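Local coordinates for protein AtGH3.15 acyl acid amido synthetase (Arabidopsis thaliana, PDB 6E1Q) that joins glutamine, and possibly cysteine, to the auxin precursor indole-3-butyric acid through ATP-dependent adenylation, and also conjugates the herbicide 2,4-DB to glutamine, at residues 16-21 / 415-420; 22-27 / 380-385. One frame throughout, in Å; residues are numbered along the deposited sequence.

Contact 1. Residues 16-21 / 415-420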
loop_
_atom_site.group_PDB
_atom_site.type_symbol
_atom_site.label_atom_id
_atom_site.label_comp_id
_atom_site.label_asym_id
_atom_site.label_seq_id
_atom_site.Cartn_x
_atom_site.Cartn_y
_atom_site.Cartn_z
ATOM N N LEU A 16 7.857 -14.541 -22.742
ATOM C CA LEU A 16 7.592 -13.139 -23.047
ATOM C C LEU A 16 8.162 -12.213 -21.970
ATOM O O LEU A 16 8.676 -11.126 -22.278
ATOM C CB LEU A 16 6.087 -12.915 -23.194
ATOM C CG LEU A 16 5.723 -11.564 -23.805
ATOM C CD1 LEU A 16 6.448 -11.399 -25.138
ATOM C CD2 LEU A 16 4.216 -11.427 -23.983
ATOM N N LEU A 17 8.064 -12.615 -20.702
ATOM C CA LEU A 17 8.659 -11.810 -19.640
ATOM C C LEU A 17 10.170 -11.689 -19.831
ATOM O O LEU A 17 10.762 -10.647 -19.520
ATOM C CB LEU A 17 8.338 -12.413 -18.275
ATOM C CG LEU A 17 6.888 -12.411 -17.790
ATOM C CD1 LEU A 17 6.751 -13.225 -16.510
ATOM C CD2 LEU A 17 6.374 -10.982 -17.575
ATOM N N GLU A 18 10.817 -12.745 -20.331
ATOM C CA GLU A 18 12.244 -12.642 -20.628
ATOM C C GLU A 18 12.493 -11.632 -21.744
ATOM O O GLU A 18 13.347 -10.755 -21.610
ATOM C CB GLU A 18 12.826 -14.019 -20.981
ATOM C CG GLU A 18 12.771 -15.030 -19.818
ATOM C CD GLU A 18 13.375 -14.507 -18.496
ATOM O OE1 GLU A 18 14.597 -14.263 -18.430
ATOM O OE2 GLU A 18 12.625 -14.361 -17.502
ATOM N N ASP A 19 11.738 -11.729 -22.848
ATOM C CA ASP A 19 11.822 -10.729 -23.915
ATOM C C ASP A 19 11.667 -9.314 -23.371
ATOM O O ASP A 19 12.470 -8.426 -23.689
ATOM C CB ASP A 19 10.748 -10.982 -24.979
ATOM C CG ASP A 19 10.909 -12.318 -25.676
ATOM O OD1 ASP A 19 11.942 -12.994 -25.466
ATOM O OD2 ASP A 19 9.979 -12.699 -26.422
ATOM N N LEU A 20 10.622 -9.088 -22.557
ATOM C CA LEU A 20 10.302 -7.746 -22.076
ATOM C C LEU A 20 11.417 -7.157 -21.225
ATOM O O LEU A 20 11.616 -5.942 -21.234
ATOM C CB LEU A 20 9.007 -7.761 -21.264
ATOM C CG LEU A 20 7.723 -8.012 -22.057
ATOM C CD1 LEU A 20 6.519 -8.179 -21.116
ATOM C CD2 LEU A 20 7.464 -6.893 -23.046
ATOM N N THR A 21 12.139 -7.982 -20.470
ATOM C CA THR A 21 13.219 -7.488 -19.619
ATOM C C THR A 21 14.582 -7.551 -20.301
ATOM O O THR A 21 15.591 -7.187 -19.686
ATOM C CB THR A 21 13.241 -8.273 -18.311
ATOM O OG1 THR A 21 13.307 -9.677 -18.596
ATOM C CG2 THR A 21 11.964 -7.985 -17.515
ATOM N N PHE A 415 20.029 -5.630 -11.892
ATOM C CA PHE A 415 19.419 -5.826 -13.201
ATOM C C PHE A 415 18.853 -7.237 -13.300
ATOM O O PHE A 415 19.542 -8.208 -12.966
ATOM C CB PHE A 415 20.448 -5.615 -14.310
ATOM C CG PHE A 415 21.070 -4.244 -14.318
ATOM C CD1 PHE A 415 20.354 -3.148 -14.779
ATOM C CD2 PHE A 415 22.372 -4.056 -13.882
ATOM C CE1 PHE A 415 20.923 -1.886 -14.804
ATOM C CE2 PHE A 415 22.954 -2.798 -13.911
ATOM C CZ PHE A 415 22.226 -1.715 -14.375
ATOM N N TYR A 416 17.595 -7.343 -13.734
ATOM C CA TYR A 416 17.006 -8.608 -14.166
ATOM C C TYR A 416 17.097 -8.613 -15.683
ATOM O O TYR A 416 16.423 -7.817 -16.347
ATOM C CB TYR A 416 15.555 -8.756 -13.687
ATOM C CG TYR A 416 14.970 -10.114 -14.023
ATOM C CD1 TYR A 416 15.115 -11.190 -13.155
ATOM C CD2 TYR A 416 14.313 -10.334 -15.236
ATOM C CE1 TYR A 416 14.605 -12.448 -13.473
ATOM C CE2 TYR A 416 13.795 -11.584 -15.563
ATOM C CZ TYR A 416 13.947 -12.634 -14.681
ATOM O OH TYR A 416 13.454 -13.876 -15.001
ATOM N N ASN A 417 17.950 -9.484 -16.231
ATOM C CA ASN A 417 18.414 -9.331 -17.608
ATOM C C ASN A 417 18.913 -7.900 -17.831
ATOM O O ASN A 417 19.876 -7.481 -17.181
ATOM C CB ASN A 417 17.310 -9.721 -18.589
ATOM C CG ASN A 417 16.939 -11.186 -18.476
ATOM O OD1 ASN A 417 17.811 -12.042 -18.362
ATOM N ND2 ASN A 417 15.640 -11.479 -18.466
ATOM N N ASN A 418 18.286 -7.128 -18.719
ATOM C CA ASN A 418 18.655 -5.727 -18.897
ATOM C C ASN A 418 17.719 -4.752 -18.194
ATOM O O ASN A 418 17.862 -3.542 -18.367
ATOM C CB ASN A 418 18.743 -5.362 -20.380
ATOM C CG ASN A 418 19.861 -6.100 -21.093
ATOM O OD1 ASN A 418 20.943 -6.277 -20.542
ATOM N ND2 ASN A 418 19.611 -6.513 -22.324
ATOM N N ALA A 419 16.750 -5.238 -17.430
ATOM C CA ALA A 419 15.808 -4.340 -16.788
ATOM C C ALA A 419 16.260 -4.044 -15.362
ATOM O O ALA A 419 16.368 -4.979 -14.550
ATOM C CB ALA A 419 14.408 -4.958 -16.789
ATOM N N PRO A 420 16.506 -2.786 -15.004
ATOM C CA PRO A 420 16.841 -2.457 -13.610
ATOM C C PRO A 420 15.743 -2.848 -12.629
ATOM O O PRO A 420 14.543 -2.719 -12.909
ATOM C CB PRO A 420 17.015 -0.933 -13.637
ATOM C CG PRO A 420 17.225 -0.579 -15.069
ATOM C CD PRO A 420 16.485 -1.594 -15.872
#
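Thr21, near the C-terminal end of helix 10-22, packs against the hairpin turn from Tyr416 to Ala419, and this is the tight part of the contact. Its CB lies 3.8 Å from Ala419 CB, while CB also meets the edge of the Tyr416 ring, in plane. A beta-branched threonine suits this buried place, since one face gives carbon to the alanine and the ring and the other gives a hydroxyl. With chi1 at 54°, OG1 sits between the backbone N and the carbonyl carbon, close to the helix carbonyls of Leu17 and Glu18, and it accepts a nearly straight hydrogen bond from Asn417 ND2 (3.0 Å). The helix end is tied as well: Asn418 N donates to Thr21 O at 2.9 Å, an appreciably bent bond (N-H...O angle 139°).

Toward solvent the contact is looser and polar. Glu18 bends at chi2 and brings its carboxylate to the edge of the Tyr416 ring and to the Asn417 amide, one oxygen for each. Tyr416 OH gives its proton to Glu18 OE2 (2.7 Å), on the syn lone pair, with the carboxylate and ring planes 75° apart. Asn417 ND2 reaches Glu18 OE1 (3.0 Å) from well above the carboxylate plane, yet within its own amide plane; both amide hydrogens are thus used, which fixes the rotation of the amide. With Glu18 replaced by an alanine, the Tyr416 hydroxyl and one Asn417 N-H would probably lose these acceptors, and the amide would be likely to turn more freely. The Tyr416 ring also stacks with Phe337, while Glu18 and Thr21 keep to its edge.

Asn417 takes the positive-phi corner of a type II' turn, and the whole is a two-residue beta hairpin, strands 404-416 and 419-427, docked against the C-terminal end of a helix.

Contact 2. Residues 22-27 / 380-385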
loop_
_atom_site.group_PDB
_atom_site.type_symbol
_atom_site.label_atom_id
_atom_site.label_comp_id
_atom_site.label_asym_id
_atom_site.label_seq_id
_atom_site.Cartn_x
_atom_site.Cartn_y
_atom_site.Cartn_z
ATOM N N THR A 22 14.636 -7.998 -21.558
ATOM C CA THR A 22 15.883 -8.051 -22.316
ATOM C C THR A 22 15.997 -6.902 -23.313
ATOM O O THR A 22 17.038 -6.255 -23.401
ATOM C CB THR A 22 16.001 -9.403 -23.040
ATOM O OG1 THR A 22 16.051 -10.449 -22.060
ATOM C CG2 THR A 22 17.265 -9.474 -23.948
ATOM N N ASN A 23 14.929 -6.617 -24.046
ATOM C CA ASN A 23 14.940 -5.565 -25.063
ATOM C C ASN A 23 14.455 -4.236 -24.499
ATOM O O ASN A 23 13.595 -3.562 -25.068
ATOM C CB ASN A 23 14.100 -6.005 -26.249
ATOM C CG ASN A 23 14.537 -7.341 -26.771
ATOM O OD1 ASN A 23 15.710 -7.528 -27.063
ATOM N ND2 ASN A 23 13.609 -8.286 -26.873
ATOM N N VAL A 24 15.054 -3.841 -23.377
ATOM C CA VAL A 24 14.509 -2.733 -22.598
ATOM C C VAL A 24 14.659 -1.416 -23.355
ATOM O O VAL A 24 13.703 -0.647 -23.485
ATOM C CB VAL A 24 15.179 -2.697 -21.212
ATOM C CG1 VAL A 24 14.554 -1.617 -20.320
ATOM C CG2 VAL A 24 15.083 -4.090 -20.541
ATOM N N LYS A 25 15.850 -1.152 -23.895
ATOM C CA LYS A 25 16.093 0.124 -24.566
ATOM C C LYS A 25 15.174 0.286 -25.774
ATOM O O LYS A 25 14.544 1.338 -25.954
ATOM C CB LYS A 25 17.586 0.225 -24.949
ATOM C CG LYS A 25 17.975 1.559 -25.573
ATOM C CD LYS A 25 18.579 2.490 -24.499
ATOM C CE LYS A 25 18.694 3.951 -24.950
ATOM N NZ LYS A 25 18.784 4.899 -23.796
ATOM N N GLN A 26 15.035 -0.775 -26.571
ATOM C CA GLN A 26 14.178 -0.723 -27.749
ATOM C C GLN A 26 12.711 -0.551 -27.365
ATOM O O GLN A 26 11.980 0.210 -28.006
ATOM C CB GLN A 26 14.369 -1.989 -28.583
ATOM C CG GLN A 26 15.841 -2.350 -28.850
ATOM C CD GLN A 26 16.413 -3.361 -27.846
ATOM O OE1 GLN A 26 16.778 -3.007 -26.721
ATOM N NE2 GLN A 26 16.492 -4.622 -28.258
ATOM N N ILE A 27 12.254 -1.256 -26.327
ATOM C CA ILE A 27 10.850 -1.154 -25.948
ATOM C C ILE A 27 10.541 0.238 -25.408
ATOM O O ILE A 27 9.544 0.864 -25.789
ATOM C CB ILE A 27 10.479 -2.253 -24.935
ATOM C CG1 ILE A 27 10.584 -3.629 -25.601
ATOM C CG2 ILE A 27 9.063 -2.016 -24.428
ATOM C CD1 ILE A 27 10.462 -4.800 -24.641
ATOM N N VAL A 380 17.588 10.667 -15.648
ATOM C CA VAL A 380 18.210 9.691 -16.530
ATOM C C VAL A 380 17.144 8.726 -17.043
ATOM O O VAL A 380 16.071 8.569 -16.455
ATOM C CB VAL A 380 19.339 8.924 -15.822
ATOM C CG1 VAL A 380 20.375 9.899 -15.223
ATOM C CG2 VAL A 380 18.760 8.079 -14.735
ATOM N N ASP A 381 17.454 8.092 -18.171
ATOM C CA ASP A 381 16.632 7.022 -18.720
ATOM C C ASP A 381 16.706 5.778 -17.837
ATOM O O ASP A 381 17.645 5.588 -17.061
ATOM C CB ASP A 381 17.092 6.667 -20.137
ATOM C CG ASP A 381 16.520 7.600 -21.193
ATOM O OD1 ASP A 381 15.503 8.274 -20.917
ATOM O OD2 ASP A 381 17.085 7.646 -22.308
ATOM N N LEU A 382 15.693 4.918 -17.979
ATOM C CA LEU A 382 15.633 3.675 -17.207
ATOM C C LEU A 382 16.935 2.880 -17.289
ATOM O O LEU A 382 17.449 2.414 -16.268
ATOM C CB LEU A 382 14.454 2.827 -17.694
ATOM C CG LEU A 382 14.289 1.401 -17.159
ATOM C CD1 LEU A 382 13.937 1.404 -15.692
ATOM C CD2 LEU A 382 13.180 0.715 -17.925
ATOM N N VAL A 383 17.499 2.728 -18.493
ATOM C CA VAL A 383 18.701 1.902 -18.640
ATOM C C VAL A 383 19.975 2.574 -18.151
ATOM O O VAL A 383 21.015 1.907 -18.056
ATOM C CB VAL A 383 18.935 1.496 -20.106
ATOM C CG1 VAL A 383 17.732 0.728 -20.639
ATOM C CG2 VAL A 383 19.224 2.725 -20.955
ATOM N N ASP A 384 19.933 3.871 -17.851
ATOM C CA ASP A 384 21.105 4.632 -17.425
ATOM C C ASP A 384 21.173 4.832 -15.920
ATOM O O ASP A 384 22.043 5.557 -15.433
ATOM C CB ASP A 384 21.117 5.982 -18.118
ATOM C CG ASP A 384 21.266 5.838 -19.593
ATOM O OD1 ASP A 384 21.989 4.899 -19.999
ATOM O OD2 ASP A 384 20.653 6.631 -20.333
ATOM N N VAL A 385 20.260 4.215 -15.181
ATOM C CA VAL A 385 20.266 4.306 -13.732
ATOM C C VAL A 385 21.554 3.685 -13.145
ATOM O O VAL A 385 22.164 2.789 -13.740
ATOM C CB VAL A 385 18.975 3.597 -13.280
ATOM C CG1 VAL A 385 19.253 2.321 -12.514
ATOM C CG2 VAL A 385 18.003 4.568 -12.600
#
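Lys25 and Asp381 form a salt bridge at the outer side of this contact, with Lys25 NZ 3.6 Å from Asp381 OD2 and the two side chains crossing at about a right angle. The separation is long, so the pairing is probably more electrostatic than directional. Asp381 is shared: its OD1 makes a salt bridge to Lys59, and its OD2 also makes a long, weak ion pair with Lys55. A second acid, Asp384, brings OD2 to 4.3 Å from Lys25 NZ, beyond a salt bridge but near enough that it may add to the negative field around the ammonium.

A lysine suits this exposed place because its long chain can lie on a hydrophobic surface while its end seeks charge. CG stands opposite the backbone N (chi1 -176°), and a bend at chi2 (97°) carries the chain across Val383, where Lys25 CD comes 3.6 Å from Val383 CG2.

Further in, the packing is purely apolar. Val24 CG1 touches Leu382 CD2 at 3.6 Å and Val383 CG1 at 4.0 Å; the Val24 side chain crosses that of Leu382 at about a right angle and runs past Val383 in the opposite direction. Val24, in the first turn of its helix, is a compact, branched residue that also packs on Ala419, while the longer Leu382 reaches on to Pro420 and Phe359.

The contact is thus a helix start, the first turn of helix 24-38, packed on the short 3-10 turn 382-384 that follows strand 379-381; it joins the N-terminal and central GH3 family regions, with apolar branches inside and the lysine-aspartate pair on the outer side.

In the fold
The centres of contacts 1 and 2 lie about 10 Å apart, on the same side of the chain's centre. Helix 10-22 carries the first segment of contact 1 and helix 24-38, next along the chain, that of contact 2; contact 2 is nested in the loop that contact 1 closes. The two meet directly, Asn418 ND2 probably donating to Thr22 O at 2.8 Å and Pro420 packing on Leu382. Strands 404-416, 419-427 and 379-381 belong to one set of neighbouring strands. Together the contacts hold the first two helices against the central family region; the side chains of Tyr416 and Leu382 each lie about 10 Å from that of the ATP-binding Tyr348.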